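Local coordinates for protein esterase B (Lactobacillus rhamnosus, PDB 4OUK) that probably hydrolyses carboxylic esters as a serine esterase of the alpha/beta-hydrolase clan, and here holds a lipid-like phosphonate, at residues G76-D81 against A204-K209; A181-V186 against M236-Q241. The protein carries 1 engineered substitution. All coordinates share one frame; numbering follows the deposited sequence.

Contact 1: G76-D81 against A204-K209. With C63 ((2R)-2,3-bis(hexyloxy)propyl hydrogen (S)-pentylphosphonate), chain B.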
ATOM      1  N   GLY A  76      -3.389   8.807  -5.330  1.00 21.08           N
ATOM      2  CA  GLY A  76      -2.523   9.772  -6.011  1.00 23.58           C
ATOM      3  C   GLY A  76      -1.725  10.672  -5.086  1.00 25.75           C
ATOM      4  O   GLY A  76      -1.282  11.769  -5.508  1.00 23.11           O
ATOM      5  N   TRP A  77      -1.472  10.197  -3.854  1.00 23.89           N
ATOM      6  CA  TRP A  77      -0.700  10.965  -2.865  1.00 23.59           C
ATOM      7  C   TRP A  77      -1.383  12.242  -2.399  1.00 23.43           C
ATOM      8  O   TRP A  77      -0.917  12.831  -1.397  1.00 22.10           O
ATOM      9  CB  TRP A  77       0.686  11.336  -3.393  1.00 22.92           C
ATOM     10  CG  TRP A  77       1.482  10.197  -3.861  1.00 22.72           C
ATOM     11  CD1 TRP A  77       2.167   9.338  -3.102  1.00 24.47           C
ATOM     12  CD2 TRP A  77       1.721   9.829  -5.215  1.00 22.88           C
ATOM     13  NE1 TRP A  77       2.777   8.387  -3.901  1.00 26.42           N
ATOM     14  CE2 TRP A  77       2.534   8.688  -5.201  1.00 23.12           C
ATOM     15  CE3 TRP A  77       1.262  10.324  -6.453  1.00 23.34           C
ATOM     16  CZ2 TRP A  77       2.986   8.063  -6.365  1.00 24.48           C
ATOM     17  CZ3 TRP A  77       1.695   9.707  -7.618  1.00 24.49           C
ATOM     18  CH2 TRP A  77       2.535   8.558  -7.567  1.00 24.73           C
ATOM     19  N   PHE A  78      -2.493  12.636  -3.078  1.00 23.48           N
ATOM     20  CA  PHE A  78      -3.318  13.871  -2.730  1.00 23.65           C
ATOM     21  C   PHE A  78      -4.629  13.541  -2.028  1.00 22.32           C
ATOM     22  O   PHE A  78      -5.345  14.424  -1.564  1.00 20.40           O
ATOM     23  CB  PHE A  78      -3.709  14.697  -3.995  1.00 23.08           C
ATOM     24  CG  PHE A  78      -2.602  15.553  -4.555  1.00 25.51           C
ATOM     25  CD1 PHE A  78      -1.617  15.015  -5.370  1.00 26.23           C
ATOM     26  CD2 PHE A  78      -2.545  16.909  -4.260  1.00 28.12           C
ATOM     27  CE1 PHE A  78      -0.622  15.813  -5.891  1.00 26.46           C
ATOM     28  CE2 PHE A  78      -1.533  17.695  -4.760  1.00 27.02           C
ATOM     29  CZ  PHE A  78      -0.576  17.146  -5.573  1.00 25.49           C
ATOM     30  N   TYR A  79      -4.962  12.276  -1.953  1.00 21.70           N
ATOM     31  CA  TYR A  79      -6.313  11.927  -1.516  1.00 22.33           C
ATOM     32  C   TYR A  79      -6.399  10.624  -0.710  1.00 22.87           C
ATOM     33  O   TYR A  79      -5.593   9.694  -0.885  1.00 21.47           O
ATOM     34  CB  TYR A  79      -7.261  11.928  -2.727  1.00 24.37           C
ATOM     35  CG  TYR A  79      -8.569  11.208  -2.536  1.00 25.74           C
ATOM     36  CD1 TYR A  79      -8.677   9.876  -2.868  1.00 29.17           C
ATOM     37  CD2 TYR A  79      -9.694  11.849  -2.016  1.00 30.41           C
ATOM     38  CE1 TYR A  79      -9.865   9.183  -2.674  1.00 33.38           C
ATOM     39  CE2 TYR A  79     -10.886  11.170  -1.811  1.00 30.27           C
ATOM     40  CZ  TYR A  79     -10.963   9.830  -2.130  1.00 31.17           C
ATOM     41  OH  TYR A  79     -12.117   9.066  -1.943  1.00 34.69           O
ATOM     42  N   GLY A  80      -7.410  10.566   0.166  1.00 22.72           N
ATOM     43  CA  GLY A  80      -7.645   9.383   0.946  1.00 21.39           C
ATOM     44  C   GLY A  80      -7.376   9.602   2.399  1.00 23.17           C
ATOM     45  O   GLY A  80      -6.866  10.660   2.821  1.00 18.84           O
ATOM     46  N   ASP A  81      -7.800   8.616   3.166  1.00 22.87           N
ATOM     47  CA  ASP A  81      -7.536   8.566   4.625  1.00 24.89           C
ATOM     48  C   ASP A  81      -7.680   7.101   5.102  1.00 22.29           C
ATOM     49  O   ASP A  81      -7.888   6.201   4.271  1.00 21.12           O
ATOM     50  CB  ASP A  81      -8.542   9.443   5.308  1.00 24.80           C
ATOM     51  CG  ASP A  81     -10.000   9.030   4.995  1.00 27.42           C
ATOM     52  OD1 ASP A  81     -10.278   7.831   4.887  1.00 25.39           O
ATOM     53  OD2 ASP A  81     -10.877   9.939   4.943  1.00 33.20           O
ATOM     54  N   ALA A 204       3.962  16.680 -14.041  1.00 37.14           N
ATOM     55  CA  ALA A 204       5.155  17.370 -13.502  1.00 37.51           C
ATOM     56  C   ALA A 204       4.828  18.036 -12.171  1.00 35.07           C
ATOM     57  O   ALA A 204       5.678  18.154 -11.286  1.00 31.56           O
ATOM     58  CB  ALA A 204       5.713  18.390 -14.500  1.00 36.12           C
ATOM     59  N   PHE A 205       3.579  18.453 -12.033  1.00 36.93           N
ATOM     60  CA  PHE A 205       3.092  19.025 -10.812  1.00 35.96           C
ATOM     61  C   PHE A 205       3.068  18.000  -9.669  1.00 33.17           C
ATOM     62  O   PHE A 205       3.541  18.315  -8.599  1.00 35.67           O
ATOM     63  CB  PHE A 205       1.729  19.651 -11.044  1.00 35.16           C
ATOM     64  CG  PHE A 205       1.132  20.258  -9.822  1.00 33.38           C
ATOM     65  CD1 PHE A 205       1.517  21.532  -9.386  1.00 38.23           C
ATOM     66  CD2 PHE A 205       0.174  19.560  -9.097  1.00 31.52           C
ATOM     67  CE1 PHE A 205       0.960  22.110  -8.243  1.00 34.82           C
ATOM     68  CE2 PHE A 205      -0.366  20.119  -7.971  1.00 31.31           C
ATOM     69  CZ  PHE A 205       0.027  21.389  -7.533  1.00 34.61           C
ATOM     70  N   TYR A 206       2.594  16.775  -9.909  1.00 32.65           N
ATOM     71  CA  TYR A 206       2.694  15.716  -8.904  1.00 30.96           C
ATOM     72  C   TYR A 206       4.129  15.477  -8.453  1.00 31.43           C
ATOM     73  O   TYR A 206       4.395  15.303  -7.286  1.00 28.49           O
ATOM     74  CB  TYR A 206       2.150  14.381  -9.444  1.00 33.86           C
ATOM     75  CG  TYR A 206       0.628  14.254  -9.395  1.00 36.15           C
ATOM     76  CD1 TYR A 206      -0.190  15.109 -10.101  1.00 38.25           C
ATOM     77  CD2 TYR A 206       0.019  13.224  -8.642  1.00 38.06           C
ATOM     78  CE1 TYR A 206      -1.583  14.969 -10.061  1.00 39.01           C
ATOM     79  CE2 TYR A 206      -1.360  13.064  -8.602  1.00 37.49           C
ATOM     80  CZ  TYR A 206      -2.164  13.938  -9.313  1.00 40.97           C
ATOM     81  OH  TYR A 206      -3.536  13.794  -9.239  1.00 36.12           O
ATOM     82  N   LEU A 207       5.021  15.401  -9.424  1.00 30.71           N
ATOM     83  CA  LEU A 207       6.433  15.125  -9.220  1.00 30.91           C
ATOM     84  C   LEU A 207       7.081  16.197  -8.351  1.00 33.01           C
ATOM     85  O   LEU A 207       7.821  15.873  -7.423  1.00 31.61           O
ATOM     86  CB  LEU A 207       7.146  14.988 -10.596  1.00 33.89           C
ATOM     87  CG  LEU A 207       6.892  13.711 -11.448  1.00 35.27           C
ATOM     88  CD1 LEU A 207       7.793  13.590 -12.704  1.00 34.27           C
ATOM     89  CD2 LEU A 207       7.124  12.507 -10.548  1.00 35.89           C
ATOM     90  N   ASP A 208       6.781  17.455  -8.637  1.00 30.19           N
ATOM     91  CA  ASP A 208       7.235  18.561  -7.799  1.00 31.90           C
ATOM     92  C   ASP A 208       6.726  18.521  -6.374  1.00 28.22           C
ATOM     93  O   ASP A 208       7.436  18.900  -5.440  1.00 21.99           O
ATOM     94  CB  ASP A 208       6.759  19.903  -8.375  1.00 36.77           C
ATOM     95  CG  ASP A 208       7.586  20.344  -9.539  1.00 42.84           C
ATOM     96  OD1 ASP A 208       8.481  19.595  -9.991  1.00 48.65           O
ATOM     97  OD2 ASP A 208       7.332  21.441 -10.012  1.00 51.41           O
ATOM     98  N   LYS A 209       5.463  18.160  -6.210  1.00 24.93           N
ATOM     99  CA  LYS A 209       4.882  18.113  -4.884  1.00 26.06           C
ATOM    100  C   LYS A 209       5.418  16.934  -4.122  1.00 23.66           C
ATOM    101  O   LYS A 209       5.570  17.009  -2.901  1.00 22.10           O
ATOM    102  CB  LYS A 209       3.341  18.057  -4.924  1.00 29.67           C
ATOM    103  CG  LYS A 209       2.697  19.332  -5.416  1.00 31.90           C
ATOM    104  CD  LYS A 209       2.983  20.530  -4.523  1.00 35.04           C
ATOM    105  CE  LYS A 209       3.956  21.527  -5.155  1.00 40.14           C
ATOM    106  NZ  LYS A 209       3.477  22.933  -4.953  1.00 43.12           N
TER
HETATM  107  P5  C63 B 401      -3.570   5.829  -7.905  0.50 20.24           P
HETATM  108  O11 C63 B 401      -3.362   6.127  -6.484  0.50 15.20           O
HETATM  109  C6  C63 B 401      -2.839   7.051  -9.012  0.50 22.21           C
HETATM  110  C7  C63 B 401      -1.373   7.174  -8.740  0.50 23.91           C
HETATM  111  C8  C63 B 401      -0.614   7.817  -9.881  0.50 25.29           C
HETATM  112  C9  C63 B 401      -0.777   9.318  -9.903  0.50 25.70           C
HETATM  113  C10 C63 B 401      -2.185   9.684 -10.248  0.50 27.30           C
HETATM  114  O4  C63 B 401      -5.094   5.681  -8.323  0.50 24.43           O
HETATM  115  C3  C63 B 401      -5.649   6.928  -8.732  0.50 32.94           C
HETATM  116  C2  C63 B 401      -5.407   7.282 -10.210  0.50 36.14           C
HETATM  117  O13 C63 B 401      -5.259   8.704 -10.419  0.50 36.20           O
HETATM  118  C14 C63 B 401      -6.000   9.226 -11.530  0.50 33.05           C
HETATM  119  C15 C63 B 401      -7.409   9.680 -11.120  0.50 30.95           C
HETATM  120  C16 C63 B 401      -7.438  11.139 -10.675  0.50 29.14           C
HETATM  121  C17 C63 B 401      -8.473  11.453  -9.594  0.50 24.89           C
HETATM  122  C1  C63 B 401      -6.557   6.769 -11.074  0.50 38.70           C
HETATM  123  O20 C63 B 401      -6.547   7.368 -12.382  0.50 40.34           O
HETATM  124  C21 C63 B 401      -6.793   6.421 -13.448  0.50 36.62           C
HETATM  125  C22 C63 B 401      -6.750   7.064 -14.848  0.50 36.99           C
HETATM  126  C23 C63 B 401      -5.859   8.299 -14.965  0.50 37.95           C
HETATM  127  C24 C63 B 401      -6.198   9.166 -16.188  0.50 37.93           C
HETATM  128  C25 C63 B 401      -6.788  10.518 -15.760  0.50 38.15           C
HETATM  129  C26 C63 B 401      -5.807  11.666 -15.864  0.50 36.75           C

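Contact 2: A181-V186 against M236-Q241. With C63 ((2R)-2,3-bis(hexyloxy)propyl hydrogen (S)-pentylphosphonate), chain B.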
ATOM      1  N   ALA A 181       2.985  -6.978  -1.421  1.00 17.56           N
ATOM      2  CA  ALA A 181       2.026  -7.126  -2.517  1.00 18.42           C
ATOM      3  C   ALA A 181       1.589  -5.765  -3.005  1.00 20.44           C
ATOM      4  O   ALA A 181       1.019  -4.996  -2.236  1.00 19.62           O
ATOM      5  CB  ALA A 181       0.789  -7.942  -2.082  1.00 19.20           C
ATOM      6  N   LEU A 182       1.875  -5.482  -4.254  1.00 19.22           N
ATOM      7  CA  LEU A 182       1.600  -4.204  -4.859  1.00 22.23           C
ATOM      8  C   LEU A 182       0.408  -4.364  -5.794  1.00 21.12           C
ATOM      9  O   LEU A 182       0.452  -5.178  -6.702  1.00 20.01           O
ATOM     10  CB  LEU A 182       2.812  -3.721  -5.652  1.00 21.92           C
ATOM     11  CG  LEU A 182       4.121  -3.630  -4.862  1.00 25.17           C
ATOM     12  CD1 LEU A 182       5.245  -3.033  -5.720  1.00 25.99           C
ATOM     13  CD2 LEU A 182       3.963  -2.811  -3.584  1.00 24.36           C
ATOM     14  N   VAL A 183      -0.631  -3.587  -5.557  1.00 19.08           N
ATOM     15  CA  VAL A 183      -1.864  -3.647  -6.348  1.00 20.31           C
ATOM     16  C   VAL A 183      -1.885  -2.413  -7.292  1.00 21.18           C
ATOM     17  O   VAL A 183      -1.932  -1.253  -6.839  1.00 21.04           O
ATOM     18  CB  VAL A 183      -3.152  -3.786  -5.475  1.00 20.31           C
ATOM     19  CG1 VAL A 183      -4.373  -3.773  -6.361  1.00 22.54           C
ATOM     20  CG2 VAL A 183      -3.145  -5.064  -4.651  1.00 21.37           C
ATOM     21  N   CYS A 184      -1.850  -2.707  -8.613  1.00 21.05           N
ATOM     22  CA  CYS A 184      -1.667  -1.705  -9.659  1.00 23.45           C
ATOM     23  C   CYS A 184      -0.750  -0.539  -9.196  1.00 22.68           C
ATOM     24  O   CYS A 184      -1.177   0.633  -9.216  1.00 20.54           O
ATOM     25  CB  CYS A 184      -2.985  -1.106 -10.019  1.00 27.14           C
ATOM     26  SG  CYS A 184      -4.146  -2.337 -10.529  1.00 30.91           S
ATOM     27  N   PRO A 185       0.479  -0.864  -8.746  1.00 22.33           N
ATOM     28  CA  PRO A 185       1.306   0.212  -8.219  1.00 22.83           C
ATOM     29  C   PRO A 185       1.712   1.209  -9.293  1.00 24.67           C
ATOM     30  O   PRO A 185       1.773   0.833 -10.490  1.00 25.29           O
ATOM     31  CB  PRO A 185       2.549  -0.539  -7.790  1.00 21.90           C
ATOM     32  CG  PRO A 185       2.652  -1.661  -8.828  1.00 21.07           C
ATOM     33  CD  PRO A 185       1.243  -2.127  -8.890  1.00 22.41           C
ATOM     34  N   VAL A 186       1.991   2.452  -8.859  1.00 24.85           N
ATOM     35  CA  VAL A 186       2.719   3.466  -9.665  1.00 25.22           C
ATOM     36  C   VAL A 186       4.097   3.608  -9.049  1.00 23.84           C
ATOM     37  O   VAL A 186       4.348   4.532  -8.334  1.00 24.02           O
ATOM     38  CB  VAL A 186       1.894   4.760  -9.720  1.00 25.26           C
ATOM     39  CG1 VAL A 186       2.565   5.842 -10.560  1.00 28.86           C
ATOM     40  CG2 VAL A 186       0.600   4.434 -10.428  1.00 28.68           C
ATOM     41  N   MET A 236       4.788  -9.460  -4.677  1.00 22.42           N
ATOM     42  CA  MET A 236       3.663  -9.945  -5.490  1.00 23.11           C
ATOM     43  C   MET A 236       3.024  -8.740  -6.220  1.00 23.99           C
ATOM     44  O   MET A 236       2.764  -7.702  -5.625  1.00 24.09           O
ATOM     45  CB  MET A 236       2.627 -10.682  -4.634  1.00 21.16           C
ATOM     46  CG  MET A 236       1.472 -11.270  -5.465  1.00 20.65           C
ATOM     47  SD  MET A 236       0.325 -12.051  -4.330  1.00 22.34           S
ATOM     48  CE  MET A 236      -0.869 -12.782  -5.446  1.00 24.58           C
ATOM     49  N   LEU A 237       2.866  -8.862  -7.524  1.00 21.18           N
ATOM     50  CA  LEU A 237       2.387  -7.793  -8.320  1.00 22.38           C
ATOM     51  C   LEU A 237       1.035  -8.190  -8.861  1.00 24.14           C
ATOM     52  O   LEU A 237       0.923  -9.216  -9.557  1.00 22.71           O
ATOM     53  CB  LEU A 237       3.300  -7.525  -9.491  1.00 23.09           C
ATOM     54  CG  LEU A 237       2.870  -6.415 -10.448  1.00 27.35           C
ATOM     55  CD1 LEU A 237       2.509  -5.097  -9.785  1.00 29.03           C
ATOM     56  CD2 LEU A 237       4.043  -6.182 -11.387  1.00 29.36           C
ATOM     57  N   ILE A 238       0.048  -7.341  -8.564  1.00 22.73           N
ATOM     58  CA  ILE A 238      -1.352  -7.640  -8.772  1.00 24.22           C
ATOM     59  C   ILE A 238      -1.910  -6.519  -9.620  1.00 22.19           C
ATOM     60  O   ILE A 238      -1.605  -5.363  -9.400  1.00 20.28           O
ATOM     61  CB  ILE A 238      -2.119  -7.692  -7.439  1.00 22.12           C
ATOM     62  CG1 ILE A 238      -1.660  -8.890  -6.610  1.00 20.75           C
ATOM     63  CG2 ILE A 238      -3.621  -7.548  -7.675  1.00 21.94           C
ATOM     64  CD1 ILE A 238      -2.104  -8.801  -5.167  1.00 20.21           C
ATOM     65  N   GLY A 239      -2.729  -6.903 -10.600  1.00 23.26           N
ATOM     66  CA  GLY A 239      -3.363  -5.959 -11.491  1.00 24.66           C
ATOM     67  C   GLY A 239      -3.941  -6.611 -12.745  1.00 24.32           C
ATOM     68  O   GLY A 239      -4.334  -7.796 -12.743  1.00 21.17           O
ATOM     69  N   GLY A 240      -4.024  -5.831 -13.811  1.00 28.06           N
ATOM     70  CA  GLY A 240      -4.483  -6.368 -15.095  1.00 31.12           C
ATOM     71  C   GLY A 240      -4.324  -5.476 -16.298  1.00 30.59           C
ATOM     72  O   GLY A 240      -4.063  -4.276 -16.157  1.00 31.07           O
ATOM     73  N   GLN A 241      -4.530  -6.062 -17.503  1.00 31.44           N
ATOM     74  CA  GLN A 241      -4.289  -5.319 -18.740  1.00 31.75           C
ATOM     75  C   GLN A 241      -5.213  -4.123 -18.877  1.00 30.34           C
ATOM     76  O   GLN A 241      -4.889  -3.198 -19.619  1.00 32.05           O
ATOM     77  CB  GLN A 241      -4.416  -6.247 -19.952  1.00 38.48           C
ATOM     78  CG  GLN A 241      -3.303  -7.285 -19.951  1.00 42.02           C
ATOM     79  CD  GLN A 241      -3.405  -8.295 -21.081  1.00 47.50           C
ATOM     80  OE1 GLN A 241      -4.463  -8.507 -21.650  1.00 38.01           O
ATOM     81  NE2 GLN A 241      -2.278  -8.940 -21.390  1.00 52.62           N
TER
HETATM   82  P5  C63 B 401      -3.570   5.829  -7.905  0.50 20.24           P
HETATM   83  O11 C63 B 401      -3.362   6.127  -6.484  0.50 15.20           O
HETATM   84  C6  C63 B 401      -2.839   7.051  -9.012  0.50 22.21           C
HETATM   85  C7  C63 B 401      -1.373   7.174  -8.740  0.50 23.91           C
HETATM   86  C8  C63 B 401      -0.614   7.817  -9.881  0.50 25.29           C
HETATM   87  C9  C63 B 401      -0.777   9.318  -9.903  0.50 25.70           C
HETATM   88  C10 C63 B 401      -2.185   9.684 -10.248  0.50 27.30           C
HETATM   89  O4  C63 B 401      -5.094   5.681  -8.323  0.50 24.43           O
HETATM   90  C3  C63 B 401      -5.649   6.928  -8.732  0.50 32.94           C
HETATM   91  C2  C63 B 401      -5.407   7.282 -10.210  0.50 36.14           C
HETATM   92  O13 C63 B 401      -5.259   8.704 -10.419  0.50 36.20           O
HETATM   93  C14 C63 B 401      -6.000   9.226 -11.530  0.50 33.05           C
HETATM   94  C15 C63 B 401      -7.409   9.680 -11.120  0.50 30.95           C
HETATM   95  C16 C63 B 401      -7.438  11.139 -10.675  0.50 29.14           C
HETATM   96  C17 C63 B 401      -8.473  11.453  -9.594  0.50 24.89           C
HETATM   97  C1  C63 B 401      -6.557   6.769 -11.074  0.50 38.70           C
HETATM   98  O20 C63 B 401      -6.547   7.368 -12.382  0.50 40.34           O
HETATM   99  C21 C63 B 401      -6.793   6.421 -13.448  0.50 36.62           C
HETATM  100  C22 C63 B 401      -6.750   7.064 -14.848  0.50 36.99           C
HETATM  101  C23 C63 B 401      -5.859   8.299 -14.965  0.50 37.95           C
HETATM  102  C24 C63 B 401      -6.198   9.166 -16.188  0.50 37.93           C
HETATM  103  C25 C63 B 401      -6.788  10.518 -15.760  0.50 38.15           C
HETATM  104  C26 C63 B 401      -5.807  11.666 -15.864  0.50 36.75           C

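Contact 1: G76-D81 against A204-K209
Phe-78 directs the edge of its ring at one face of Tyr-206 in an edge-to-face (T-shaped) pair. Its CE1 sits above the centre of the tyrosine ring; the centroids are 4.9 Å apart and the planes are inclined at 61°. Tyr-206 reaches the loop because its CG stands anti to the carbonyl carbon (chi1 -81°), which brings a ring rooted on the flank of helix 200-211 across to residues 76-78. A different part of the same ring meets Trp-77, whose CE3 lies in the tyrosine plane, 3.8 Å from CD2 of Tyr-206. The carbonyl O of Gly-76 lies 3.4 Å from CE2 of Tyr-206.

Apolar contacts continue at the far end of Phe-78. Its CZ is 3.8 Å from CE2 of Phe-205, the two side chains crossing at about a right angle, and it also rests against CG of Lys-209, a methylene that lies over one face of Phe-205, toward the rim of the ring. Replacing Phe-78 by an alanine would probably leave the face of Tyr-206 without its aromatic partner and open a gap beside Phe-205 and Lys-209.

No hydrogen bond spans the two segments; the tyrosine hydroxyl and the amide of Gly-76 have partners outside them. Tyr-206 OH is hydrogen-bonded to Trp-15 NE1 on helix 6-28. Gly-76 N donates to O11 of the phosphonate over 2.9 Å, and the ligand is also hydrogen-bonded to Gly-75 N and Ala-147 N, consistent with an oxyanion hole built partly from an HGGGW sequence. The pentyl chain runs past the aromatic residues, with C9 3.4 Å from Trp-77 CZ3 and the terminal C10 3.8 Å from Tyr-206 CE2. The helix thus meets the loop mainly through ring and hydrocarbon surfaces, while the loop backbone provides a donor to the phosphonate.

Contact 2: A181-V186 against M236-Q241
Val-183 and Ile-238 cross at an oblique angle on one face of the sheet, where CG2 of Val-183 lies 3.9 Å from CD1 of Ile-238. With CG1 beside its backbone N (chi1 -68°), Ile-238 also brings CD1 near Ala-181 CB. Met-236 shares this face: its CB meets that of Ala-181, while its extended chain leads away to Met-297 and Thr-300 on helix 288-311.

Strands 179-183 and 235-240 are parallel neighbours in the central sheet of an alpha/beta-hydrolase fold. Leu-182 uses both its N and its O in the parallel ladder, its N donating to Met-236 O (2.8 Å) and its O accepting from Ile-238 N (2.9 Å). Cys-184 N continues the ladder to Ile-238 O (2.8 Å).

On the face bearing Leu-182 and Leu-237, CD1 of Leu-237 presses against Pro-185 CD at 3.4 Å, tighter than usual for two carbons, the side chains meeting nearly at right angles. Just past the end of strand 179-183, Cys-184 SG stands 3.8 Å from CA of Gly-239, a residue still within its own strand, where a CB would probably crowd the sulfur. Cys-184 also touches Asp-243 and His-278, which with Ser-146 probably form the catalytic triad.

In the fold
The centres of the two contacts are about 19 Å apart, and their segments alternate along the chain: 76-81, 181-186, 204-209, 236-241. Contact 2 belongs to the central sheet, whereas contact 1 joins the loop after strand 66-72 to helix 200-211, the next helix after strand 179-183. They touch where Trp-77 CH2 meets Val-186 CG1 at 4.0 Å, and both reach the pentyl chain of the phosphonate, Val-186 CG2 lying 3.6 Å from its C8. The loops following two strands of one sheet therefore converge with helix 200-211 on this pentyl group, consistent with a pocket for the acyl part of an ester substrate.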